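Local coordinates for protein alpha-1,2-mannosidase (Bacteroides thetaiotaomicron, PDB 2WW2) that hydrolyses alpha-mannosides, probably alpha-1,2-linked, with inversion of configuration, as a calcium-dependent glycoside hydrolase of family 92 from a human gut symbiont, at residues I193-H205 and T208-K220. Numbering follows the deposited sequence.
Sequences IEYGTYNGDTLLH and TDVAADYTCAYLK
Tyr218 OH is held by His205 and two waters. His205 ND1 meets it at 2.8 Å, almost straight and in the plane of the imidazole; either group could be the donor. Water 1 links the hydroxyl to Glu194 OE1, and water 3 links it to Tyr195 O. With CG between the backbone N and carbonyl carbon (chi1 83°), the Tyr218 ring turns across the neighbouring strand. One ring face lies on the Tyr195-Gly196 peptide, with Gly196 N 3.4 Å from Tyr218 CE2. Gly196 has no side chain, and the ring lies over its backbone. Leu203 CD1 touches the ring edge at Tyr218 CE2, 3.8 Å away. In the backbone, Gly196 and Tyr218 form an antiparallel hydrogen-bonded pair, as do Tyr198 and Cys216. A classic beta bulge places Ile193 and Glu194 opposite Lys220. The Glu194 and Lys220 side chains run alongside each other, and water 2 bridges Glu194 OE2 and Lys220 NZ. At the other end, Tyr198 CE2 meets Tyr214 CE2 at 3.8 Å, the ring planes perpendicular. On the opposite sheet face, Thr197 CB packs on Val210 CB at 3.6 Å. Water 4 joins Thr197 OG1 to Asp209 O. Within the N-terminal domain, strand 194-198 lies between strands 203-205 and 216-221. Strand 216-221 pairs on its other side, antiparallel, with strand 143-148. Strand 209-212 runs nearly parallel to strand 194-198 over the Thr197 face and pairs with strand 154-159.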
loop_
_atom_site.group_PDB
_atom_site.type_symbol
_atom_site.label_atom_id
_atom_site.label_comp_id
_atom_site.label_asym_id
_atom_site.label_seq_id
_atom_site.Cartn_x
_atom_site.Cartn_y
_atom_site.Cartn_z
ATOM N N ILE A 193 34.366 52.362 -6.796
ATOM C CA ILE A 193 34.773 53.050 -8.021
ATOM C C ILE A 193 33.583 53.514 -8.852
ATOM O O ILE A 193 33.588 54.637 -9.367
ATOM C CB ILE A 193 35.650 52.137 -8.892
ATOM C CG1 ILE A 193 36.798 51.578 -8.055
ATOM C CG2 ILE A 193 36.187 52.895 -10.110
ATOM C CD1 ILE A 193 37.570 52.623 -7.286
ATOM N N GLU A 194 32.580 52.643 -9.002
ATOM C CA GLU A 194 31.334 53.001 -9.696
ATOM C C GLU A 194 30.153 52.413 -8.909
ATOM O O GLU A 194 30.339 51.531 -8.073
ATOM C CB GLU A 194 31.336 52.507 -11.159
ATOM C CG GLU A 194 32.495 53.097 -11.978
ATOM C CD GLU A 194 32.651 52.486 -13.369
ATOM O OE1 GLU A 194 31.662 51.971 -13.922
ATOM O OE2 GLU A 194 33.777 52.521 -13.911
ATOM N N TYR A 195 28.948 52.922 -9.150
ATOM C CA TYR A 195 27.802 52.525 -8.346
ATOM C C TYR A 195 26.542 52.943 -9.088
ATOM O O TYR A 195 26.587 53.742 -10.032
ATOM C CB TYR A 195 27.860 53.213 -6.978
ATOM C CG TYR A 195 28.341 54.650 -7.128
ATOM C CD1 TYR A 195 27.447 55.674 -7.396
ATOM C CD2 TYR A 195 29.702 54.956 -7.065
ATOM C CE1 TYR A 195 27.891 56.985 -7.571
ATOM C CE2 TYR A 195 30.161 56.254 -7.246
ATOM C CZ TYR A 195 29.248 57.264 -7.495
ATOM O OH TYR A 195 29.692 58.556 -7.678
ATOM N N GLY A 196 25.413 52.388 -8.679
ATOM C CA GLY A 196 24.144 52.751 -9.295
ATOM C C GLY A 196 22.986 52.061 -8.609
ATOM O O GLY A 196 23.173 51.201 -7.736
ATOM N N THR A 197 21.774 52.431 -9.001
ATOM C CA THR A 197 20.602 51.853 -8.385
ATOM C C THR A 197 19.718 51.245 -9.449
ATOM O O THR A 197 19.890 51.505 -10.636
ATOM C CB THR A 197 19.806 52.901 -7.587
ATOM O OG1 THR A 197 19.568 54.047 -8.416
ATOM C CG2 THR A 197 20.583 53.331 -6.352
ATOM N N TYR A 198 18.752 50.450 -9.012
ATOM C CA TYR A 198 17.829 49.775 -9.909
ATOM C C TYR A 198 16.497 49.796 -9.194
ATOM O O TYR A 198 16.433 49.522 -7.993
ATOM C CB TYR A 198 18.312 48.331 -10.134
ATOM C CG TYR A 198 17.355 47.385 -10.838
ATOM C CD1 TYR A 198 17.211 47.404 -12.227
ATOM C CD2 TYR A 198 16.649 46.421 -10.120
ATOM C CE1 TYR A 198 16.356 46.520 -12.869
ATOM C CE2 TYR A 198 15.796 45.533 -10.748
ATOM C CZ TYR A 198 15.653 45.586 -12.118
ATOM O OH TYR A 198 14.802 44.710 -12.732
ATOM N N ASN A 199 15.440 50.129 -9.925
ATOM C CA ASN A 199 14.122 50.310 -9.327
ATOM C C ASN A 199 13.114 49.280 -9.822
ATOM O O ASN A 199 11.904 49.498 -9.727
ATOM C CB ASN A 199 13.597 51.703 -9.639
ATOM C CG ASN A 199 13.367 51.909 -11.132
ATOM O OD1 ASN A 199 13.573 50.990 -11.945
ATOM N ND2 ASN A 199 12.945 53.112 -11.502
ATOM N N GLY A 200 13.615 48.160 -10.345
ATOM C CA GLY A 200 12.762 47.081 -10.826
ATOM C C GLY A 200 12.462 47.241 -12.309
ATOM O O GLY A 200 11.877 46.361 -12.934
ATOM N N ASP A 201 12.862 48.371 -12.876
ATOM C CA ASP A 201 12.615 48.625 -14.278
ATOM C C ASP A 201 13.873 49.107 -14.980
ATOM O O ASP A 201 14.212 48.627 -16.050
ATOM C CB ASP A 201 11.540 49.686 -14.421
ATOM C CG ASP A 201 11.047 49.816 -15.846
ATOM O OD1 ASP A 201 10.230 48.965 -16.274
ATOM O OD2 ASP A 201 11.458 50.775 -16.526
ATOM N N THR A 202 14.541 50.080 -14.377
ATOM C CA THR A 202 15.685 50.730 -14.988
ATOM C C THR A 202 16.900 50.650 -14.077
ATOM O O THR A 202 16.790 50.846 -12.866
ATOM C CB THR A 202 15.377 52.225 -15.246
ATOM O OG1 THR A 202 14.107 52.334 -15.893
ATOM C CG2 THR A 202 16.434 52.868 -16.131
ATOM N N LEU A 203 18.056 50.385 -14.674
ATOM C CA LEU A 203 19.333 50.528 -13.991
ATOM C C LEU A 203 19.847 51.963 -14.176
ATOM O O LEU A 203 20.041 52.417 -15.297
ATOM C CB LEU A 203 20.344 49.527 -14.557
ATOM C CG LEU A 203 21.805 49.624 -14.126
ATOM C CD1 LEU A 203 21.955 49.639 -12.592
ATOM C CD2 LEU A 203 22.574 48.472 -14.730
ATOM N N LEU A 204 20.064 52.669 -13.074
ATOM C CA LEU A 204 20.464 54.080 -13.145
ATOM C C LEU A 204 21.879 54.280 -12.621
ATOM O O LEU A 204 22.097 54.343 -11.411
ATOM C CB LEU A 204 19.491 54.920 -12.334
ATOM C CG LEU A 204 18.028 54.766 -12.780
ATOM C CD1 LEU A 204 17.032 54.902 -11.623
ATOM C CD2 LEU A 204 17.735 55.739 -13.905
ATOM N N HIS A 205 22.846 54.393 -13.524
ATOM C CA HIS A 205 24.242 54.580 -13.102
ATOM C C HIS A 205 24.478 55.921 -12.384
ATOM O O HIS A 205 23.853 56.923 -12.719
ATOM C CB HIS A 205 25.167 54.408 -14.304
ATOM C CG HIS A 205 25.000 53.089 -14.993
ATOM N ND1 HIS A 205 25.607 51.932 -14.544
ATOM C CD2 HIS A 205 24.266 52.732 -16.075
ATOM C CE1 HIS A 205 25.277 50.927 -15.334
ATOM N NE2 HIS A 205 24.455 51.381 -16.265
ATOM N N THR A 208 22.378 57.302 -6.308
ATOM C CA THR A 208 22.747 56.785 -5.006
ATOM C C THR A 208 21.535 56.656 -4.071
ATOM O O THR A 208 21.680 56.255 -2.909
ATOM C CB THR A 208 23.791 57.703 -4.338
ATOM O OG1 THR A 208 23.293 59.043 -4.353
ATOM C CG2 THR A 208 25.106 57.688 -5.102
ATOM N N ASP A 209 20.344 57.007 -4.551
ATOM C CA ASP A 209 19.185 56.950 -3.676
ATOM C C ASP A 209 18.017 56.401 -4.478
ATOM O O ASP A 209 17.685 56.948 -5.527
ATOM C CB ASP A 209 18.864 58.350 -3.149
ATOM C CG ASP A 209 17.853 58.328 -2.035
ATOM O OD1 ASP A 209 17.952 57.464 -1.135
ATOM O OD2 ASP A 209 16.953 59.183 -2.047
ATOM N N VAL A 210 17.427 55.299 -4.024
ATOM C CA VAL A 210 16.324 54.692 -4.755
ATOM C C VAL A 210 15.242 54.227 -3.780
ATOM O O VAL A 210 15.541 53.822 -2.656
ATOM C CB VAL A 210 16.815 53.530 -5.686
ATOM C CG1 VAL A 210 17.406 52.384 -4.867
ATOM C CG2 VAL A 210 15.676 53.030 -6.585
ATOM N N ALA A 211 13.981 54.339 -4.186
ATOM C CA ALA A 211 12.874 53.768 -3.415
ATOM C C ALA A 211 11.822 53.374 -4.425
ATOM O O ALA A 211 11.456 54.167 -5.301
ATOM C CB ALA A 211 12.306 54.787 -2.410
ATOM N N ALA A 212 11.353 52.141 -4.325
ATOM C CA ALA A 212 10.314 51.622 -5.209
ATOM C C ALA A 212 9.796 50.336 -4.606
ATOM O O ALA A 212 10.220 49.937 -3.520
ATOM C CB ALA A 212 10.883 51.348 -6.592
ATOM N N ASP A 213 8.885 49.682 -5.312
ATOM C CA ASP A 213 8.439 48.357 -4.897
ATOM C C ASP A 213 9.649 47.431 -4.690
ATOM O O ASP A 213 9.825 46.839 -3.615
ATOM C CB ASP A 213 7.496 47.786 -5.957
ATOM C CG ASP A 213 7.104 46.332 -5.689
ATOM O OD1 ASP A 213 6.807 45.972 -4.521
ATOM O OD2 ASP A 213 7.075 45.563 -6.672
ATOM N N TYR A 214 10.470 47.316 -5.731
ATOM C CA TYR A 214 11.654 46.451 -5.724
ATOM C C TYR A 214 12.860 47.347 -5.991
ATOM O O TYR A 214 12.860 48.098 -6.971
ATOM C CB TYR A 214 11.525 45.402 -6.840
ATOM C CG TYR A 214 12.687 44.421 -6.963
ATOM C CD1 TYR A 214 13.357 43.935 -5.837
ATOM C CD2 TYR A 214 13.090 43.956 -8.210
ATOM C CE1 TYR A 214 14.434 43.020 -5.972
ATOM C CE2 TYR A 214 14.130 43.057 -8.349
ATOM C CZ TYR A 214 14.796 42.582 -7.230
ATOM O OH TYR A 214 15.842 41.689 -7.412
ATOM N N THR A 215 13.887 47.277 -5.141
ATOM C CA THR A 215 15.106 48.055 -5.362
ATOM C C THR A 215 16.358 47.207 -5.176
ATOM O O THR A 215 16.383 46.306 -4.331
ATOM C CB THR A 215 15.226 49.267 -4.401
ATOM O OG1 THR A 215 15.270 48.833 -3.031
ATOM C CG2 THR A 215 14.049 50.235 -4.581
ATOM N N CYS A 216 17.382 47.519 -5.970
ATOM C CA CYS A 216 18.719 46.966 -5.822
ATOM C C CYS A 216 19.741 48.083 -6.029
ATOM O O CYS A 216 19.419 49.178 -6.533
ATOM C CB CYS A 216 18.966 45.847 -6.853
ATOM S SG CYS A 216 17.784 44.433 -6.774
ATOM N N ALA A 217 20.980 47.818 -5.643
ATOM C CA ALA A 217 22.053 48.783 -5.872
ATOM C C ALA A 217 23.271 47.976 -6.204
ATOM O O ALA A 217 23.398 46.823 -5.757
ATOM C CB ALA A 217 22.310 49.615 -4.633
ATOM N N TYR A 218 24.159 48.555 -6.995
ATOM C CA TYR A 218 25.435 47.895 -7.246
ATOM C C TYR A 218 26.584 48.805 -6.878
ATOM O O TYR A 218 26.471 50.025 -6.926
ATOM C CB TYR A 218 25.559 47.426 -8.707
ATOM C CG TYR A 218 26.004 48.499 -9.678
ATOM C CD1 TYR A 218 27.364 48.793 -9.844
ATOM C CD2 TYR A 218 25.076 49.217 -10.426
ATOM C CE1 TYR A 218 27.779 49.762 -10.734
ATOM C CE2 TYR A 218 25.491 50.202 -11.314
ATOM C CZ TYR A 218 26.845 50.455 -11.462
ATOM O OH TYR A 218 27.267 51.422 -12.338
ATOM N N LEU A 219 27.691 48.173 -6.510
ATOM C CA LEU A 219 28.938 48.829 -6.223
ATOM C C LEU A 219 29.986 48.084 -7.022
ATOM O O LEU A 219 29.943 46.856 -7.087
ATOM C CB LEU A 219 29.261 48.695 -4.736
ATOM C CG LEU A 219 28.220 49.378 -3.849
ATOM C CD1 LEU A 219 27.211 48.347 -3.343
ATOM C CD2 LEU A 219 28.913 50.064 -2.707
ATOM N N LYS A 220 30.893 48.828 -7.656
ATOM C CA LYS A 220 31.978 48.236 -8.422
ATOM C C LYS A 220 33.310 48.545 -7.736
ATOM O O LYS A 220 33.520 49.672 -7.270
ATOM C CB LYS A 220 31.968 48.809 -9.845
ATOM C CG LYS A 220 32.952 48.160 -10.809
ATOM C CD LYS A 220 32.792 48.818 -12.189
ATOM C CE LYS A 220 33.336 47.953 -13.309
ATOM N NZ LYS A 220 34.819 47.841 -13.239
HETATM O O HOH W 1 29.530 50.346 -13.706
HETATM O O HOH W 2 35.708 50.699 -13.458
HETATM O O HOH W 3 28.157 54.055 -12.559
HETATM O O HOH W 4 17.819 56.078 -7.965
HETATM O O HOH W 5 9.869 48.404 -8.433
#